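PDB 6YZG: surface-associated protein CshB, which is a cell-wall-anchored streptococcal surface adhesin that probably binds fibronectin, represented here by a part that includes its non-repetitive domain 2. Local coordinates for residues P85-A90 with L112-N117; K40-F45 with W121-D126; G22-K27 with T36-E41; G71-A76 with L197-D202. All coordinates share one frame; numbering follows the deposited sequence.

Overall arrangement
Contacts 2 and 3 hold neighbouring strands of one antiparallel sheet and share K40 and E41: strand 33-41 pairs with 24-30 in contact 3 and with 119-131 in contact 2, the centres of contacts 2 and 3 being about 11 Å apart. Contact 1, nested in the loop that contact 2 closes, packs buried V87, L112 and Y114 against strand 119-131. Contact 4 ties the turn after strand 71-72 to a short helix and the residue following it, by carboxylate hydrogen bonds. Contact 3 sets buried F25 and L37 against a partly exposed threonine face, while exposed lysines, K40 in contact 2 and K201 in contact 4, mark the surface. Contact 2 relies on charge and water, contact 1 on ring and proline packing.

Contact 1. Residues P85-A90 with L112-N117; sequences PSVTGA and LVYPMN
T88 and V113 form a single antiparallel bridge, a hydrogen-bonded pair in which T88 N to V113 O and V113 N to T88 O both measure 2.9 Å and the second bond is almost straight at 179°. Neither segment is regular strand, and most of the rest of the contact is side-chain packing. P85 sets its CG over the centre of the Y114 ring, 3.6 Å from the centroid and 5° off the normal, a CH-pi contact; the two side chains cross at about a right angle. The same P85 CG also touches M116 CG at 3.8 Å. V87 divides its methyls between two partners, with CG1 3.7 Å from L112 CD2, and CG2 meeting Y114 CD1 obliquely at 3.6 Å. One water, in the plane of the phenol ring at its edge, donates to P85 O and is hydrogen-bonded to Y114 OH, which links the ring's polar end to the backbone of the residue above its face. Beyond the bridge, T88 OG1 accepts from A90 N in an ST turn. The Y114 ring also stacks on W121 of strand 119-131, F72 of strand 71-72 touches P85 and M116, and L112 and V113 pack on M258 and A257 of the second subunit.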
loop_
_atom_site.group_PDB
_atom_site.type_symbol
_atom_site.label_atom_id
_atom_site.label_comp_id
_atom_site.label_asym_id
_atom_site.label_seq_id
_atom_site.Cartn_x
_atom_site.Cartn_y
_atom_site.Cartn_z
ATOM N N PRO A 85 16.705 10.029 -15.478
ATOM C CA PRO A 85 16.176 9.232 -16.589
ATOM C C PRO A 85 15.352 10.132 -17.515
ATOM O O PRO A 85 15.281 11.316 -17.358
ATOM C CB PRO A 85 15.366 8.184 -15.891
ATOM C CG PRO A 85 14.780 8.950 -14.718
ATOM C CD PRO A 85 15.916 9.825 -14.247
ATOM N N SER A 86 14.860 9.519 -18.585
ATOM C CA SER A 86 13.884 10.136 -19.496
ATOM C C SER A 86 12.541 9.475 -19.225
ATOM O O SER A 86 12.445 8.322 -18.800
ATOM C CB SER A 86 14.261 10.036 -20.953
ATOM O OG SER A 86 15.490 10.735 -21.217
ATOM N N VAL A 87 11.501 10.228 -19.482
ATOM C CA VAL A 87 10.141 9.679 -19.497
ATOM C C VAL A 87 10.060 8.677 -20.637
ATOM O O VAL A 87 10.584 9.000 -21.747
ATOM C CB VAL A 87 9.112 10.793 -19.648
ATOM C CG1 VAL A 87 7.708 10.220 -19.692
ATOM C CG2 VAL A 87 9.243 11.822 -18.520
ATOM N N THR A 88 9.465 7.538 -20.412
ATOM C CA THR A 88 9.470 6.479 -21.460
ATOM C C THR A 88 8.290 5.543 -21.306
ATOM O O THR A 88 7.775 5.383 -20.227
ATOM C CB THR A 88 10.790 5.716 -21.416
ATOM O OG1 THR A 88 10.896 4.852 -22.559
ATOM C CG2 THR A 88 10.942 4.944 -20.141
ATOM N N GLY A 89 7.881 4.913 -22.431
ATOM C CA GLY A 89 6.915 3.813 -22.379
ATOM C C GLY A 89 7.595 2.492 -22.609
ATOM O O GLY A 89 6.888 1.472 -22.659
ATOM N N ALA A 90 8.866 2.574 -22.953
ATOM C CA ALA A 90 9.618 1.396 -23.423
ATOM C C ALA A 90 9.638 0.389 -22.299
ATOM O O ALA A 90 10.222 0.733 -21.274
ATOM C CB ALA A 90 11.003 1.820 -23.859
ATOM N N LEU A 112 3.187 5.061 -18.705
ATOM C CA LEU A 112 4.312 5.934 -19.016
ATOM C C LEU A 112 5.061 6.235 -17.721
ATOM O O LEU A 112 4.429 6.575 -16.739
ATOM C CB LEU A 112 3.779 7.202 -19.660
ATOM C CG LEU A 112 4.801 8.048 -20.404
ATOM C CD1 LEU A 112 5.196 7.348 -21.713
ATOM C CD2 LEU A 112 4.258 9.443 -20.660
ATOM N N VAL A 113 6.362 5.990 -17.714
ATOM C CA VAL A 113 7.115 6.042 -16.443
ATOM C C VAL A 113 8.367 6.913 -16.562
ATOM O O VAL A 113 8.755 7.263 -17.606
ATOM C CB VAL A 113 7.510 4.612 -16.014
ATOM C CG1 VAL A 113 6.311 3.745 -15.656
ATOM C CG2 VAL A 113 8.368 3.927 -17.068
ATOM N N TYR A 114 8.927 7.236 -15.410
ATOM C CA TYR A 114 10.205 7.982 -15.260
ATOM C C TYR A 114 11.003 6.996 -14.421
ATOM O O TYR A 114 10.908 7.083 -13.224
ATOM C CB TYR A 114 9.941 9.316 -14.565
ATOM C CG TYR A 114 11.048 10.327 -14.653
ATOM C CD1 TYR A 114 11.465 10.831 -15.869
ATOM C CD2 TYR A 114 11.614 10.827 -13.500
ATOM C CE1 TYR A 114 12.432 11.804 -15.932
ATOM C CE2 TYR A 114 12.593 11.784 -13.546
ATOM C CZ TYR A 114 12.996 12.282 -14.767
ATOM O OH TYR A 114 13.939 13.232 -14.820
ATOM N N PRO A 115 11.722 6.059 -15.068
ATOM C CA PRO A 115 12.174 4.845 -14.419
ATOM C C PRO A 115 13.329 4.805 -13.421
ATOM O O PRO A 115 14.121 3.942 -13.491
ATOM C CB PRO A 115 12.313 3.886 -15.605
ATOM C CG PRO A 115 12.843 4.764 -16.662
ATOM C CD PRO A 115 12.068 6.065 -16.486
ATOM N N MET A 116 13.349 5.806 -12.558
ATOM C CA MET A 116 14.180 5.726 -11.344
ATOM C C MET A 116 13.313 6.176 -10.189
ATOM O O MET A 116 12.422 7.005 -10.348
ATOM C CB MET A 116 15.420 6.575 -11.456
ATOM C CG MET A 116 16.287 6.109 -12.611
ATOM S SD MET A 116 17.449 4.902 -12.102
ATOM C CE MET A 116 18.521 5.823 -10.969
ATOM N N ASN A 117 13.629 5.714 -8.997
ATOM C CA ASN A 117 12.960 6.174 -7.777
ATOM C C ASN A 117 13.438 7.587 -7.375
ATOM O O ASN A 117 14.527 8.021 -7.694
ATOM C CB ASN A 117 13.230 5.193 -6.660
ATOM C CG ASN A 117 12.742 3.820 -7.074
ATOM O OD1 ASN A 117 11.550 3.674 -7.338
ATOM N ND2 ASN A 117 13.656 2.845 -7.099
HETATM O O HOH W 1 14.630 14.077 -17.364
#

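Contact 2. Residues K40-F45 with W121-D126; sequences KELKPF and WGVKFD
E41 and K124 are brought alongside each other by different first torsions: K124 CG stands anti to its own backbone N (chi1 -168°), whereas E41 CG is anti to its carbonyl carbon (chi1 -63°). The two chains point the same way, and E41 OE2 rests 3.5 Å from K124 CD. The charged ends do not quite meet, since E41 OE2 and K124 NZ are 4.4 Å apart, beyond a salt bridge; a water links them, accepting from K124 NZ at 2.8 Å and also donating to E41 OE2. In the backbone, K40 and E41 both face K124, a classic beta bulge. K124 O takes K40 N at 2.8 Å and, weakly, E41 N at 3.3 Å, while K124 N returns a bond of 2.9 Å to E41 O. Past the bulge, L42 CD2 lies against V123 CG2 at 3.8 Å, and that same valine methyl sits over one face of the F125 ring. At the far end G122, lacking a side chain, lets K43 O come close over its CA. The K40 chain passes D126 at a slant, its CD near both carboxylate oxygens. K40 NZ to D126 OD1, at 3.8 Å, is a long salt bridge, and the stronger partner of this ammonium is E245 of the second subunit, whose strand continues the sheet across the interface. E245 and D126 are like charges close together, and the K40 ammonium, paired with E245 and more loosely with D126, probably offsets the repulsion between these two carboxylates.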
loop_
_atom_site.group_PDB
_atom_site.type_symbol
_atom_site.label_atom_id
_atom_site.label_comp_id
_atom_site.label_asym_id
_atom_site.label_seq_id
_atom_site.Cartn_x
_atom_site.Cartn_y
_atom_site.Cartn_z
ATOM N N LYS A 40 4.728 18.792 -25.165
ATOM C CA LYS A 40 4.846 20.274 -25.195
ATOM C C LYS A 40 5.905 20.705 -24.169
ATOM O O LYS A 40 6.621 21.682 -24.420
ATOM C CB LYS A 40 3.482 20.866 -24.835
ATOM C CG LYS A 40 3.428 22.383 -24.817
ATOM C CD LYS A 40 2.046 22.895 -24.540
ATOM C CE LYS A 40 1.956 24.396 -24.684
ATOM N NZ LYS A 40 0.666 24.765 -25.306
ATOM N N GLU A 41 5.912 20.066 -22.986
ATOM C CA GLU A 41 6.763 20.485 -21.848
ATOM C C GLU A 41 7.163 19.252 -21.046
ATOM O O GLU A 41 6.359 18.301 -20.947
ATOM C CB GLU A 41 6.003 21.437 -20.905
ATOM C CG GLU A 41 5.589 22.738 -21.511
ATOM C CD GLU A 41 5.025 23.640 -20.435
ATOM O OE1 GLU A 41 5.659 24.697 -20.167
ATOM O OE2 GLU A 41 4.051 23.197 -19.773
ATOM N N LEU A 42 8.377 19.237 -20.532
ATOM C CA LEU A 42 8.876 18.233 -19.593
ATOM C C LEU A 42 9.410 19.001 -18.373
ATOM O O LEU A 42 10.657 19.270 -18.252
ATOM C CB LEU A 42 9.960 17.354 -20.242
ATOM C CG LEU A 42 9.419 16.419 -21.303
ATOM C CD1 LEU A 42 10.489 16.027 -22.315
ATOM C CD2 LEU A 42 8.834 15.178 -20.653
ATOM N N LYS A 43 8.516 19.312 -17.473
ATOM C CA LYS A 43 8.829 20.134 -16.302
ATOM C C LYS A 43 7.960 19.709 -15.150
ATOM O O LYS A 43 6.816 19.235 -15.308
ATOM C CB LYS A 43 8.639 21.623 -16.562
ATOM C CG LYS A 43 9.607 22.253 -17.554
ATOM C CD LYS A 43 9.618 23.828 -17.389
ATOM C CE LYS A 43 10.792 24.533 -18.036
ATOM N NZ LYS A 43 12.112 23.958 -17.652
ATOM N N PRO A 44 8.495 19.831 -13.910
ATOM C CA PRO A 44 7.732 19.440 -12.727
ATOM C C PRO A 44 6.743 20.507 -12.222
ATOM O O PRO A 44 6.662 21.601 -12.727
ATOM C CB PRO A 44 8.827 19.205 -11.697
ATOM C CG PRO A 44 9.851 20.273 -12.060
ATOM C CD PRO A 44 9.892 20.222 -13.585
ATOM N N PHE A 45 5.893 20.075 -11.309
ATOM C CA PHE A 45 4.714 20.878 -10.900
ATOM C C PHE A 45 5.161 22.224 -10.279
ATOM O O PHE A 45 4.427 23.211 -10.417
ATOM C CB PHE A 45 3.845 20.100 -9.936
ATOM C CG PHE A 45 2.508 20.699 -9.616
ATOM C CD1 PHE A 45 1.507 20.787 -10.572
ATOM C CD2 PHE A 45 2.285 21.211 -8.358
ATOM C CE1 PHE A 45 0.288 21.325 -10.202
ATOM C CE2 PHE A 45 1.063 21.781 -8.005
ATOM C CZ PHE A 45 0.074 21.816 -8.947
ATOM N N TRP A 121 8.861 15.240 -11.304
ATOM C CA TRP A 121 8.847 15.341 -12.787
ATOM C C TRP A 121 7.454 15.655 -13.275
ATOM O O TRP A 121 6.459 15.434 -12.549
ATOM C CB TRP A 121 9.395 14.068 -13.462
ATOM C CG TRP A 121 8.575 12.846 -13.266
ATOM C CD1 TRP A 121 8.607 11.968 -12.217
ATOM C CD2 TRP A 121 7.633 12.243 -14.173
ATOM N NE1 TRP A 121 7.816 10.878 -12.429
ATOM C CE2 TRP A 121 7.196 11.024 -13.637
ATOM C CE3 TRP A 121 7.174 12.612 -15.442
ATOM C CZ2 TRP A 121 6.311 10.166 -14.296
ATOM C CZ3 TRP A 121 6.280 11.772 -16.089
ATOM C CH2 TRP A 121 5.867 10.583 -15.525
ATOM N N GLY A 122 7.360 16.018 -14.550
ATOM C CA GLY A 122 6.033 16.142 -15.185
ATOM C C GLY A 122 6.174 16.155 -16.679
ATOM O O GLY A 122 7.285 16.264 -17.239
ATOM N N VAL A 123 5.052 16.007 -17.320
ATOM C CA VAL A 123 4.930 16.041 -18.795
ATOM C C VAL A 123 3.629 16.726 -19.149
ATOM O O VAL A 123 2.597 16.451 -18.496
ATOM C CB VAL A 123 5.001 14.632 -19.399
ATOM C CG1 VAL A 123 3.948 13.672 -18.865
ATOM C CG2 VAL A 123 5.056 14.744 -20.927
ATOM N N LYS A 124 3.638 17.582 -20.168
ATOM C CA LYS A 124 2.403 18.152 -20.715
ATOM C C LYS A 124 2.343 17.790 -22.197
ATOM O O LYS A 124 3.342 17.949 -22.910
ATOM C CB LYS A 124 2.378 19.645 -20.547
ATOM C CG LYS A 124 1.027 20.254 -20.828
ATOM C CD LYS A 124 0.999 21.726 -20.429
ATOM C CE LYS A 124 -0.372 22.303 -20.156
ATOM N NZ LYS A 124 -0.302 23.259 -19.015
ATOM N N PHE A 125 1.208 17.252 -22.576
ATOM C CA PHE A 125 0.954 16.852 -23.971
ATOM C C PHE A 125 -0.094 17.747 -24.625
ATOM O O PHE A 125 -1.074 18.061 -24.045
ATOM C CB PHE A 125 0.336 15.449 -23.995
ATOM C CG PHE A 125 1.239 14.327 -23.547
ATOM C CD1 PHE A 125 2.238 13.838 -24.366
ATOM C CD2 PHE A 125 1.097 13.758 -22.308
ATOM C CE1 PHE A 125 3.065 12.802 -23.965
ATOM C CE2 PHE A 125 1.928 12.732 -21.906
ATOM C CZ PHE A 125 2.894 12.243 -22.733
ATOM N N ASP A 126 0.190 18.073 -25.876
ATOM C CA ASP A 126 -0.826 18.641 -26.783
ATOM C C ASP A 126 -1.545 17.396 -27.320
ATOM O O ASP A 126 -0.894 16.419 -27.623
ATOM C CB ASP A 126 -0.191 19.494 -27.887
ATOM C CG ASP A 126 0.170 20.924 -27.480
ATOM O OD1 ASP A 126 -0.624 21.575 -26.848
ATOM O OD2 ASP A 126 1.265 21.359 -27.799
HETATM O O HOH W 2 2.169 24.483 -18.821
HETATM O O HOH W 3 6.119 17.326 -10.420
#

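Contact 3. Residues G22-K27 with T36-E41; sequences GTTFTK and TLTVKE
T24 and T38 face each other in the beta hairpin of strands 24-30 and 33-41, a non-hydrogen-bonded antiparallel pair on the face that also carries T26 and T36. T38 can be followed outward: its CB lies 4.2 Å from T23 O, its OG1 reaches T24 CG2 at 3.7 Å, and its CG2 lies 3.9 Å from T23 O. This split follows from chi1 of -55°, which sets T38 CG2 anti to the backbone N and OG1 anti to the carbonyl carbon. Between the threonine pairs, F25 and L37 bond through their backbones in both directions, with L37 N to F25 O at 2.8 Å and an N-H...O angle of 173°. Their side chains occupy the other face, where F25 meets W10 and F4 edge-to-face and L37 packs on F125 and on M260 of the second subunit. Before T24 two more backbone bonds follow, V39 N to T23 O and G22 N to V39 O, so V39 bonds to both G22 and T23. Strands 10-11 and 119-131 flank the hairpin, the first beside strand 24-30 and the second beside 33-41. In the other threonine pair, T26 CG2 lies 3.7 Å from T36 OG1.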
loop_
_atom_site.group_PDB
_atom_site.type_symbol
_atom_site.label_atom_id
_atom_site.label_comp_id
_atom_site.label_asym_id
_atom_site.label_seq_id
_atom_site.Cartn_x
_atom_site.Cartn_y
_atom_site.Cartn_z
ATOM N N GLY A 22 8.577 17.775 -28.452
ATOM C CA GLY A 22 8.347 17.462 -29.866
ATOM C C GLY A 22 8.258 15.986 -30.140
ATOM O O GLY A 22 7.982 15.599 -31.291
ATOM N N THR A 23 8.535 15.110 -29.174
ATOM C CA THR A 23 8.222 13.692 -29.333
ATOM C C THR A 23 6.735 13.508 -29.583
ATOM O O THR A 23 5.889 14.216 -28.975
ATOM C CB THR A 23 8.596 12.870 -28.095
ATOM O OG1 THR A 23 10.021 12.926 -27.926
ATOM C CG2 THR A 23 8.097 11.436 -28.131
ATOM N N THR A 24 6.363 12.604 -30.479
ATOM C CA THR A 24 4.956 12.274 -30.709
ATOM C C THR A 24 4.659 10.802 -30.434
ATOM O O THR A 24 5.508 9.898 -30.627
ATOM C CB THR A 24 4.490 12.625 -32.140
ATOM O OG1 THR A 24 5.203 11.791 -33.086
ATOM C CG2 THR A 24 4.605 14.100 -32.380
ATOM N N PHE A 25 3.404 10.578 -30.027
ATOM C CA PHE A 25 2.813 9.234 -29.873
ATOM C C PHE A 25 1.565 9.273 -30.746
ATOM O O PHE A 25 0.704 10.153 -30.513
ATOM C CB PHE A 25 2.467 8.875 -28.423
ATOM C CG PHE A 25 1.744 7.574 -28.256
ATOM C CD1 PHE A 25 0.362 7.527 -28.348
ATOM C CD2 PHE A 25 2.474 6.400 -28.083
ATOM C CE1 PHE A 25 -0.290 6.315 -28.254
ATOM C CE2 PHE A 25 1.793 5.188 -27.939
ATOM C CZ PHE A 25 0.425 5.175 -28.046
ATOM N N THR A 26 1.369 8.346 -31.671
ATOM C CA THR A 26 0.214 8.350 -32.549
ATOM C C THR A 26 -0.391 6.944 -32.637
ATOM O O THR A 26 0.336 5.970 -32.780
ATOM C CB THR A 26 0.665 8.771 -33.962
ATOM O OG1 THR A 26 1.455 9.967 -33.946
ATOM C CG2 THR A 26 -0.570 8.946 -34.816
ATOM N N LYS A 27 -1.696 6.832 -32.486
ATOM C CA LYS A 27 -2.369 5.526 -32.509
ATOM C C LYS A 27 -3.755 5.715 -33.127
ATOM O O LYS A 27 -4.541 6.572 -32.695
ATOM C CB LYS A 27 -2.477 4.921 -31.108
ATOM C CG LYS A 27 -3.240 3.586 -31.036
ATOM C CD LYS A 27 -2.537 2.449 -31.688
ATOM C CE LYS A 27 -3.376 1.175 -31.601
ATOM N NZ LYS A 27 -2.691 -0.009 -32.167
ATOM N N THR A 36 -3.200 11.755 -31.541
ATOM C CA THR A 36 -1.790 12.141 -31.620
ATOM C C THR A 36 -1.480 12.920 -30.364
ATOM O O THR A 36 -2.161 13.963 -30.109
ATOM C CB THR A 36 -1.479 12.997 -32.840
ATOM O OG1 THR A 36 -1.889 12.296 -34.045
ATOM C CG2 THR A 36 -0.015 13.321 -32.915
ATOM N N LEU A 37 -0.490 12.504 -29.608
ATOM C CA LEU A 37 0.028 13.205 -28.439
ATOM C C LEU A 37 1.366 13.807 -28.856
ATOM O O LEU A 37 2.216 13.114 -29.458
ATOM C CB LEU A 37 0.311 12.287 -27.253
ATOM C CG LEU A 37 -0.791 11.348 -26.794
ATOM C CD1 LEU A 37 -0.381 10.623 -25.525
ATOM C CD2 LEU A 37 -2.168 11.925 -26.750
ATOM N N THR A 38 1.582 15.066 -28.520
ATOM C CA THR A 38 2.871 15.725 -28.750
ATOM C C THR A 38 3.395 16.262 -27.429
ATOM O O THR A 38 2.623 16.922 -26.725
ATOM C CB THR A 38 2.761 16.898 -29.729
ATOM O OG1 THR A 38 2.165 16.445 -30.964
ATOM C CG2 THR A 38 4.105 17.503 -30.039
ATOM N N VAL A 39 4.631 15.949 -27.078
ATOM C CA VAL A 39 5.209 16.497 -25.839
ATOM C C VAL A 39 5.423 17.990 -25.968
ATOM O O VAL A 39 6.189 18.426 -26.882
ATOM C CB VAL A 39 6.489 15.779 -25.466
ATOM C CG1 VAL A 39 7.047 16.407 -24.228
ATOM C CG2 VAL A 39 6.301 14.287 -25.331
ATOM N N LYS A 40 4.728 18.792 -25.165
ATOM C CA LYS A 40 4.846 20.274 -25.195
ATOM C C LYS A 40 5.905 20.705 -24.169
ATOM O O LYS A 40 6.621 21.682 -24.420
ATOM C CB LYS A 40 3.482 20.866 -24.835
ATOM C CG LYS A 40 3.428 22.383 -24.817
ATOM C CD LYS A 40 2.046 22.895 -24.540
ATOM C CE LYS A 40 1.956 24.396 -24.684
ATOM N NZ LYS A 40 0.666 24.765 -25.306
ATOM N N GLU A 41 5.912 20.066 -22.986
ATOM C CA GLU A 41 6.763 20.485 -21.848
ATOM C C GLU A 41 7.163 19.252 -21.046
ATOM O O GLU A 41 6.359 18.301 -20.947
ATOM C CB GLU A 41 6.003 21.437 -20.905
ATOM C CG GLU A 41 5.589 22.738 -21.511
ATOM C CD GLU A 41 5.025 23.640 -20.435
ATOM O OE1 GLU A 41 5.659 24.697 -20.167
ATOM O OE2 GLU A 41 4.051 23.197 -19.773
#

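Contact 4. Residues G71-A76 with L197-D202; sequences GFLTSA and LLILKD
T74 grips D202 where a type I beta turn, L73 to A76, docks against the short, weakly bonded helix 198-201. This is the tight part of the contact. T74 N donates to D202 OD2 at 3.0 Å and T74 OG1 donates to D202 OD1 at 2.7 Å, so one residue engages both carboxylate oxygens. Both donors come from above the carboxylate plane, 78° and 81° out of it, and D202 OD1 is further bonded to S204 OG. With CG anti to the backbone N (chi1 -177°), D202 presents its carboxylate to T74, the two side chains crossing at about a right angle. S75 makes the second polar tie, its OG donating to L198 O at 2.8 Å from above the carbonyl plane; L198 CD1 adds a contact of 3.5 Å to S75 O. The apolar packing is looser: L73 CD2 lies 4.1 Å from I199 CG1 and L73 CD1 lies 4.2 Å from L198 CD2, though L73 is buried and rests on W207 and on S252 of the second subunit as well. Toward solvent the contact thins. K201, exposed, meets the turn through its CB at 3.8 Å from S75 CB, and its extended chain then leads away. The arrangement joins the turn after strand 71-72 to helix 198-201 and to D202 just beyond it, by three hydrogen bonds and leucine packing. The turn itself is closed by A76 N to L73 O, 3.0 Å.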
loop_
_atom_site.group_PDB
_atom_site.type_symbol
_atom_site.label_atom_id
_atom_site.label_comp_id
_atom_site.label_asym_id
_atom_site.label_seq_id
_atom_site.Cartn_x
_atom_site.Cartn_y
_atom_site.Cartn_z
ATOM N N GLY A 71 13.755 15.809 -12.679
ATOM C CA GLY A 71 14.951 15.153 -12.147
ATOM C C GLY A 71 14.669 14.581 -10.778
ATOM O O GLY A 71 13.523 14.306 -10.408
ATOM N N PHE A 72 15.740 14.259 -10.047
ATOM C CA PHE A 72 15.619 13.664 -8.712
ATOM C C PHE A 72 15.184 14.677 -7.647
ATOM O O PHE A 72 15.513 15.877 -7.777
ATOM C CB PHE A 72 16.976 13.071 -8.319
ATOM C CG PHE A 72 17.419 11.968 -9.257
ATOM C CD1 PHE A 72 16.755 10.773 -9.211
ATOM C CD2 PHE A 72 18.512 12.115 -10.096
ATOM C CE1 PHE A 72 17.122 9.719 -10.031
ATOM C CE2 PHE A 72 18.889 11.048 -10.914
ATOM C CZ PHE A 72 18.168 9.887 -10.907
ATOM N N LEU A 73 14.548 14.160 -6.609
ATOM C CA LEU A 73 14.409 14.945 -5.365
ATOM C C LEU A 73 15.806 15.412 -4.923
ATOM O O LEU A 73 16.734 14.607 -4.972
ATOM C CB LEU A 73 13.731 14.124 -4.319
ATOM C CG LEU A 73 12.310 13.680 -4.625
ATOM C CD1 LEU A 73 11.817 12.621 -3.622
ATOM C CD2 LEU A 73 11.382 14.870 -4.651
ATOM N N THR A 74 15.920 16.669 -4.481
ATOM C CA THR A 74 17.236 17.207 -4.132
ATOM C C THR A 74 17.723 16.555 -2.849
ATOM O O THR A 74 18.945 16.706 -2.581
ATOM C CB THR A 74 17.252 18.741 -4.036
ATOM O OG1 THR A 74 16.616 19.151 -2.806
ATOM C CG2 THR A 74 16.591 19.419 -5.206
ATOM N N SER A 75 16.890 15.914 -2.068
ATOM C CA SER A 75 17.268 15.133 -0.877
ATOM C C SER A 75 17.781 13.743 -1.231
ATOM O O SER A 75 18.282 13.048 -0.334
ATOM C CB SER A 75 16.122 15.069 0.055
ATOM O OG SER A 75 14.961 14.557 -0.649
ATOM N N ALA A 76 17.589 13.261 -2.447
ATOM C CA ALA A 76 18.038 11.910 -2.843
ATOM C C ALA A 76 19.542 11.907 -3.070
ATOM O O ALA A 76 20.077 12.825 -3.634
ATOM C CB ALA A 76 17.294 11.450 -4.087
ATOM N N LEU A 197 10.080 11.572 5.985
ATOM C CA LEU A 197 9.888 11.169 4.576
ATOM C C LEU A 197 11.000 11.794 3.759
ATOM O O LEU A 197 11.311 12.993 3.906
ATOM C CB LEU A 197 8.550 11.714 4.066
ATOM C CG LEU A 197 7.311 10.959 4.510
ATOM C CD1 LEU A 197 6.036 11.714 4.223
ATOM C CD2 LEU A 197 7.248 9.590 3.844
ATOM N N LEU A 198 11.570 11.063 2.812
ATOM C CA LEU A 198 12.593 11.605 1.912
ATOM C C LEU A 198 12.093 12.862 1.165
ATOM O O LEU A 198 12.806 13.875 0.969
ATOM C CB LEU A 198 13.015 10.530 0.912
ATOM C CG LEU A 198 14.000 10.984 -0.143
ATOM C CD1 LEU A 198 15.364 11.208 0.486
ATOM C CD2 LEU A 198 14.054 9.954 -1.270
ATOM N N ILE A 199 10.848 12.839 0.686
ATOM C CA ILE A 199 10.301 13.912 -0.142
ATOM C C ILE A 199 10.331 15.239 0.662
ATOM O O ILE A 199 10.736 16.268 0.124
ATOM C CB ILE A 199 8.928 13.524 -0.696
ATOM C CG1 ILE A 199 8.553 14.608 -1.706
ATOM C CG2 ILE A 199 7.867 13.373 0.357
ATOM C CD1 ILE A 199 7.497 14.150 -2.687
ATOM N N LEU A 200 9.915 15.206 1.940
ATOM C CA LEU A 200 9.820 16.436 2.744
ATOM C C LEU A 200 11.192 16.942 3.144
ATOM O O LEU A 200 11.349 18.138 3.458
ATOM C CB LEU A 200 8.942 16.229 3.969
ATOM C CG LEU A 200 7.505 15.823 3.662
ATOM C CD1 LEU A 200 6.714 15.806 4.945
ATOM C CD2 LEU A 200 6.870 16.748 2.655
ATOM N N LYS A 201 12.198 16.107 3.002
ATOM C CA LYS A 201 13.581 16.574 3.177
ATOM C C LYS A 201 14.067 17.421 2.017
ATOM O O LYS A 201 15.084 18.162 2.157
ATOM C CB LYS A 201 14.555 15.425 3.446
ATOM C CG LYS A 201 14.248 14.612 4.686
ATOM C CD LYS A 201 15.172 13.469 4.866
ATOM C CE LYS A 201 14.677 12.573 5.969
ATOM N NZ LYS A 201 15.613 11.444 6.158
ATOM N N ASP A 202 13.413 17.429 0.865
ATOM C CA ASP A 202 13.746 18.302 -0.269
ATOM C C ASP A 202 13.119 19.656 0.021
ATOM O O ASP A 202 11.925 19.833 -0.095
ATOM C CB ASP A 202 13.209 17.699 -1.564
ATOM C CG ASP A 202 13.551 18.481 -2.793
ATOM O OD1 ASP A 202 13.987 19.657 -2.653
ATOM O OD2 ASP A 202 13.335 17.987 -3.907
#